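Local coordinates for sperm autoantigenic protein 17 (Danio rerio, PDB 7MY4) that probably dimerises through its docking and dimerization domain and binds the amphipathic helices of A-kinase anchoring proteins, as its RIIa-type relatives do, at residues A[20-28]-A[40-48]. Residues are numbered along the deposited sequence; the frame is centred on the assembly and turned at random.
Sequences NLLEGLTRE and FAAVYFTEL
The ring of Y44 is laid against the backbone of the facing helix at G24 and L25. Extended from its own helix with CG anti to the backbone N (chi1 178°), it sets one face over L25 CA, a CH-pi contact with CA 3.9 Å from the ring centroid. Its OH comes to 3.2 Å from G24 C, a close approach helped by the lack of a side chain at G24. No direct hydrogen bond joins 20-28 to 40-48; instead a water in the plane of the phenol ring lies 2.6 Å from Y44 OH and donates to L21 O at 2.8 Å, tying the hydroxyl to the helical backbone. In one of its two conformers, the E28 side chain runs at about a right angle to that of Y44, with CG 3.6 Å from Y44 CE1. L25 divides its branches: CD1 packs on Y44 CD2 and A41 CB, whereas CD2 reaches F45 CE2 at 3.9 Å. F45 presents its ring edge to L21 CG, and L21 CD1 meets L48 CD2 at 3.8 Å. At the other end, F40 CZ abuts E28 O, and the same phenylalanine also touches V29 and E32. The axes of 20-28 and 40-48 approach to 10.5 Å at 122°, and the packing joins helices 18-32 and 37-55 into the two-helix protomer of the RIIa docking and dimerization fold, two copies of which form the X-type four-helix bundle in PKA regulatory subunits.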
ATOM      1  N   ASN A  20       0.936   8.790   7.434  1.00  6.46           N
ATOM      2  CA  ASN A  20       0.151   8.953   6.222  1.00  5.57           C
ATOM      3  C   ASN A  20      -0.548   7.657   5.829  1.00  5.44           C
ATOM      4  O   ASN A  20      -1.657   7.686   5.269  1.00  5.88           O
ATOM      5  CB  ASN A  20       1.052   9.435   5.081  1.00  6.25           C
ATOM      6  CG  ASN A  20       1.424  10.896   5.200  1.00  8.89           C
ATOM      7  OD1 ASN A  20       0.952  11.620   6.089  1.00 10.47           O
ATOM      8  ND2 ASN A  20       2.254  11.364   4.267  1.00  9.76           N
ATOM      9  N   LEU A  21       0.116   6.514   6.027  1.00  5.37           N
ATOM     10  CA  LEU A  21      -0.517   5.256   5.662  1.00  5.25           C
ATOM     11  C   LEU A  21      -1.803   5.059   6.458  1.00  5.47           C
ATOM     12  O   LEU A  21      -2.864   4.731   5.892  1.00  5.42           O
ATOM     13  CB  LEU A  21       0.458   4.099   5.878  1.00  5.30           C
ATOM     14  CG  LEU A  21      -0.016   2.780   5.306  1.00  6.82           C
ATOM     15  CD1 LEU A  21       0.043   2.808   3.789  1.00 11.83           C
ATOM     16  CD2 LEU A  21       0.815   1.590   5.822  1.00  8.34           C
ATOM     17  N   LEU A  22      -1.727   5.261   7.778  1.00  5.15           N
ATOM     18  CA  LEU A  22      -2.912   5.149   8.620  1.00  5.11           C
ATOM     19  C   LEU A  22      -3.968   6.190   8.257  1.00  5.99           C
ATOM     20  O   LEU A  22      -5.185   5.917   8.328  1.00  5.96           O
ATOM     21  CB  LEU A  22      -2.513   5.294  10.091  1.00  5.37           C
ATOM     22  CG  LEU A  22      -1.598   4.221  10.668  1.00  5.11           C
ATOM     23  CD1 LEU A  22      -1.294   4.596  12.079  1.00  9.92           C
ATOM     24  CD2 LEU A  22      -2.241   2.853  10.595  1.00  7.73           C
ATOM     25  N   GLU A  23      -3.525   7.411   7.929  1.00  5.26           N
ATOM     26  CA  GLU A  23      -4.474   8.465   7.582  1.00  5.72           C
ATOM     27  C   GLU A  23      -5.267   8.100   6.333  1.00  5.79           C
ATOM     28  O   GLU A  23      -6.469   8.382   6.239  1.00  6.43           O
ATOM     29  CB  GLU A  23      -3.738   9.789   7.369  1.00  6.52           C
ATOM     30  CG  GLU A  23      -4.738  10.920   7.041  1.00  7.85           C
ATOM     31  CD  GLU A  23      -4.143  12.304   6.969  1.00 16.51           C
ATOM     32  OE1 GLU A  23      -3.056  12.538   7.544  1.00 13.05           O
ATOM     33  OE2 GLU A  23      -4.798  13.194   6.354  1.00 14.17           O
ATOM     34  N   GLY A  24      -4.609   7.474   5.355  1.00  5.34           N
ATOM     35  CA  GLY A  24      -5.303   7.105   4.126  1.00  6.36           C
ATOM     36  C   GLY A  24      -6.392   6.086   4.387  1.00  5.26           C
ATOM     37  O   GLY A  24      -7.521   6.203   3.896  1.00  5.59           O
ATOM     38  N   LEU A  25      -6.067   5.074   5.183  1.00  5.64           N
ATOM     39  CA  LEU A  25      -7.084   4.123   5.611  1.00  5.33           C
ATOM     40  C   LEU A  25      -8.212   4.849   6.326  1.00  5.94           C
ATOM     41  O   LEU A  25      -9.396   4.641   6.034  1.00  6.40           O
ATOM     42  CB  LEU A  25      -6.452   3.080   6.531  1.00  5.15           C
ATOM     43  CG  LEU A  25      -7.449   2.150   7.231  1.00  5.54           C
ATOM     44  CD1 LEU A  25      -8.183   1.290   6.206  1.00  7.06           C
ATOM     45  CD2 LEU A  25      -6.745   1.311   8.259  1.00  6.71           C
ATOM     46  N   THR A  26      -7.855   5.689   7.287  1.00  6.01           N
ATOM     47  CA  THR A  26      -8.858   6.335   8.128  1.00  5.28           C
ATOM     48  C   THR A  26      -9.804   7.178   7.303  1.00  6.88           C
ATOM     49  O   THR A  26     -11.026   7.130   7.487  1.00  5.49           O
ATOM     50  CB  THR A  26      -8.140   7.189   9.179  1.00  6.15           C
ATOM     51  OG1 THR A  26      -7.353   6.321  10.001  1.00  6.40           O
ATOM     52  CG2 THR A  26      -9.149   7.955  10.039  1.00  6.24           C
ATOM     53  N   ARG A  27      -9.258   7.966   6.386  1.00  5.47           N
ATOM     54  CA  ARG A  27     -10.119   8.819   5.580  1.00  5.64           C
ATOM     55  C   ARG A  27     -11.041   7.997   4.695  1.00  5.65           C
ATOM     56  O   ARG A  27     -12.191   8.391   4.465  1.00  5.80           O
ATOM     57  CB  ARG A  27      -9.265   9.780   4.772  1.00  6.75           C
ATOM     58  CG  ARG A  27      -8.688  10.836   5.691  1.00 10.92           C
ATOM     59  CD  ARG A  27      -8.192  12.005   4.944  1.00 17.16           C
ATOM     60  NE  ARG A  27      -7.481  13.016   5.721  1.00 10.70           N
ATOM     61  CZ  ARG A  27      -8.038  14.089   6.278  1.00 16.00           C
ATOM     62  NH1 ARG A  27      -9.349  14.312   6.203  1.00 12.16           N
ATOM     63  NH2 ARG A  27      -7.273  14.971   6.909  1.00 16.69           N
ATOM     64  N   GLU A  28     -10.576   6.849   4.195  0.62  5.52           N
ATOM     65  CA  GLU A  28     -11.473   6.053   3.357  0.62  6.23           C
ATOM     66  C   GLU A  28     -12.540   5.352   4.199  0.62  5.75           C
ATOM     67  O   GLU A  28     -13.694   5.240   3.765  0.62  5.97           O
ATOM     68  CB  GLU A  28     -10.687   5.054   2.509  0.62  8.35           C
ATOM     69  CG  GLU A  28      -9.886   5.710   1.386  0.62  8.64           C
ATOM     70  CD  GLU A  28     -10.713   6.636   0.509  0.62 15.92           C
ATOM     71  OE1 GLU A  28     -11.702   6.158  -0.102  0.62 18.89           O
ATOM     72  OE2 GLU A  28     -10.391   7.854   0.455  0.62 20.93           O
ATOM     73  N   PHE A  40     -13.223  -4.023   5.552  1.00  7.76           N
ATOM     74  CA  PHE A  40     -12.911  -2.895   4.675  1.00  9.81           C
ATOM     75  C   PHE A  40     -11.413  -2.595   4.666  1.00  6.96           C
ATOM     76  O   PHE A  40     -10.837  -2.261   3.618  1.00  7.19           O
ATOM     77  CB  PHE A  40     -13.703  -1.666   5.142  1.00  6.98           C
ATOM     78  CG  PHE A  40     -13.504  -0.461   4.283  1.00  6.85           C
ATOM     79  CD1 PHE A  40     -12.465   0.417   4.545  1.00  8.56           C
ATOM     80  CD2 PHE A  40     -14.333  -0.221   3.223  1.00 13.38           C
ATOM     81  CE1 PHE A  40     -12.265   1.519   3.750  1.00 11.22           C
ATOM     82  CE2 PHE A  40     -14.131   0.882   2.416  1.00 16.28           C
ATOM     83  CZ  PHE A  40     -13.094   1.745   2.692  1.00 13.04           C
ATOM     84  N   ALA A  41     -10.774  -2.671   5.833  1.00  5.83           N
ATOM     85  CA  ALA A  41      -9.346  -2.386   5.920  1.00  7.25           C
ATOM     86  C   ALA A  41      -8.539  -3.394   5.117  1.00  5.99           C
ATOM     87  O   ALA A  41      -7.548  -3.043   4.468  1.00  7.11           O
ATOM     88  CB  ALA A  41      -8.898  -2.366   7.377  1.00  8.11           C
ATOM     89  N   ALA A  42      -8.933  -4.661   5.151  1.00  6.73           N
ATOM     90  CA  ALA A  42      -8.187  -5.639   4.371  1.00  7.51           C
ATOM     91  C   ALA A  42      -8.328  -5.336   2.888  1.00 10.26           C
ATOM     92  O   ALA A  42      -7.356  -5.441   2.123  1.00  9.94           O
ATOM     93  CB  ALA A  42      -8.681  -7.044   4.699  1.00  9.11           C
ATOM     94  N   VAL A  43      -9.529  -4.939   2.462  1.00  9.61           N
ATOM     95  CA  VAL A  43      -9.728  -4.574   1.062  1.00  8.58           C
ATOM     96  C   VAL A  43      -8.949  -3.315   0.716  1.00 10.35           C
ATOM     97  O   VAL A  43      -8.355  -3.219  -0.365  1.00  8.48           O
ATOM     98  CB  VAL A  43     -11.215  -4.407   0.756  1.00 12.87           C
ATOM     99  CG1 VAL A  43     -11.376  -3.880  -0.683  1.00 14.03           C
ATOM    100  CG2 VAL A  43     -11.937  -5.731   0.973  1.00 14.35           C
ATOM    101  N   TYR A  44      -8.944  -2.332   1.620  1.00  8.05           N
ATOM    102  CA  TYR A  44      -8.189  -1.104   1.400  1.00  5.66           C
ATOM    103  C   TYR A  44      -6.730  -1.400   1.074  1.00  5.12           C
ATOM    104  O   TYR A  44      -6.181  -0.866   0.099  1.00  7.54           O
ATOM    105  CB  TYR A  44      -8.289  -0.191   2.638  1.00  7.84           C
ATOM    106  CG  TYR A  44      -7.464   1.071   2.459  1.00  4.94           C
ATOM    107  CD1 TYR A  44      -7.967   2.139   1.765  1.00  6.44           C
ATOM    108  CD2 TYR A  44      -6.183   1.178   2.961  1.00  5.27           C
ATOM    109  CE1 TYR A  44      -7.222   3.286   1.570  1.00  7.50           C
ATOM    110  CE2 TYR A  44      -5.426   2.326   2.777  1.00  5.61           C
ATOM    111  CZ  TYR A  44      -5.937   3.371   2.075  1.00  8.04           C
ATOM    112  OH  TYR A  44      -5.198   4.527   1.861  1.00  8.19           O
ATOM    113  N   PHE A  45      -6.068  -2.222   1.896  1.00  4.77           N
ATOM    114  CA  PHE A  45      -4.644  -2.477   1.673  1.00  6.28           C
ATOM    115  C   PHE A  45      -4.431  -3.357   0.455  1.00  8.16           C
ATOM    116  O   PHE A  45      -3.478  -3.147  -0.298  1.00  7.88           O
ATOM    117  CB  PHE A  45      -4.001  -3.073   2.921  1.00 10.40           C
ATOM    118  CG  PHE A  45      -3.808  -2.046   3.994  1.00  6.79           C
ATOM    119  CD1 PHE A  45      -2.864  -1.045   3.833  1.00 11.35           C
ATOM    120  CD2 PHE A  45      -4.611  -2.017   5.104  1.00  6.95           C
ATOM    121  CE1 PHE A  45      -2.715  -0.068   4.785  1.00 13.49           C
ATOM    122  CE2 PHE A  45      -4.456  -1.025   6.066  1.00  8.48           C
ATOM    123  CZ  PHE A  45      -3.515  -0.063   5.898  1.00  8.53           C
ATOM    124  N   THR A  46      -5.332  -4.299   0.200  1.00  8.46           N
ATOM    125  CA  THR A  46      -5.228  -5.074  -1.035  1.00  8.45           C
ATOM    126  C   THR A  46      -5.256  -4.162  -2.251  1.00  8.75           C
ATOM    127  O   THR A  46      -4.421  -4.285  -3.158  1.00 11.14           O
ATOM    128  CB  THR A  46      -6.348  -6.120  -1.089  1.00 13.04           C
ATOM    129  OG1 THR A  46      -6.198  -7.019   0.015  1.00 15.74           O
ATOM    130  CG2 THR A  46      -6.283  -6.886  -2.401  1.00 19.07           C
ATOM    131  N   GLU A  47      -6.204  -3.223  -2.285  0.51  7.45           N
ATOM    132  CA  GLU A  47      -6.326  -2.344  -3.441  0.51  9.67           C
ATOM    133  C   GLU A  47      -5.172  -1.346  -3.502  0.51 10.33           C
ATOM    134  O   GLU A  47      -4.703  -1.003  -4.596  0.51  9.59           O
ATOM    135  CB  GLU A  47      -7.677  -1.626  -3.416  0.51 12.31           C
ATOM    136  CG  GLU A  47      -8.865  -2.550  -3.668  0.51 16.04           C
ATOM    137  CD  GLU A  47      -8.765  -3.301  -4.994  0.51 16.21           C
ATOM    138  OE1 GLU A  47      -8.577  -2.637  -6.040  0.51 21.80           O
ATOM    139  OE2 GLU A  47      -8.849  -4.548  -4.985  0.51 23.54           O
ATOM    140  N   LEU A  48      -4.694  -0.870  -2.344  1.00  9.20           N
ATOM    141  CA  LEU A  48      -3.549   0.041  -2.341  1.00  7.79           C
ATOM    142  C   LEU A  48      -2.310  -0.657  -2.885  1.00 10.00           C
ATOM    143  O   LEU A  48      -1.525  -0.072  -3.650  1.00 10.43           O
ATOM    144  CB  LEU A  48      -3.306   0.546  -0.917  1.00  7.80           C
ATOM    145  CG  LEU A  48      -2.180   1.563  -0.761  1.00  9.56           C
ATOM    146  CD1 LEU A  48      -2.489   2.863  -1.447  1.00 13.93           C
ATOM    147  CD2 LEU A  48      -1.911   1.786   0.722  1.00  9.95           C
TER
HETATM  148  O   HOH W   1      -2.900   4.692   3.093  0.93  9.24           O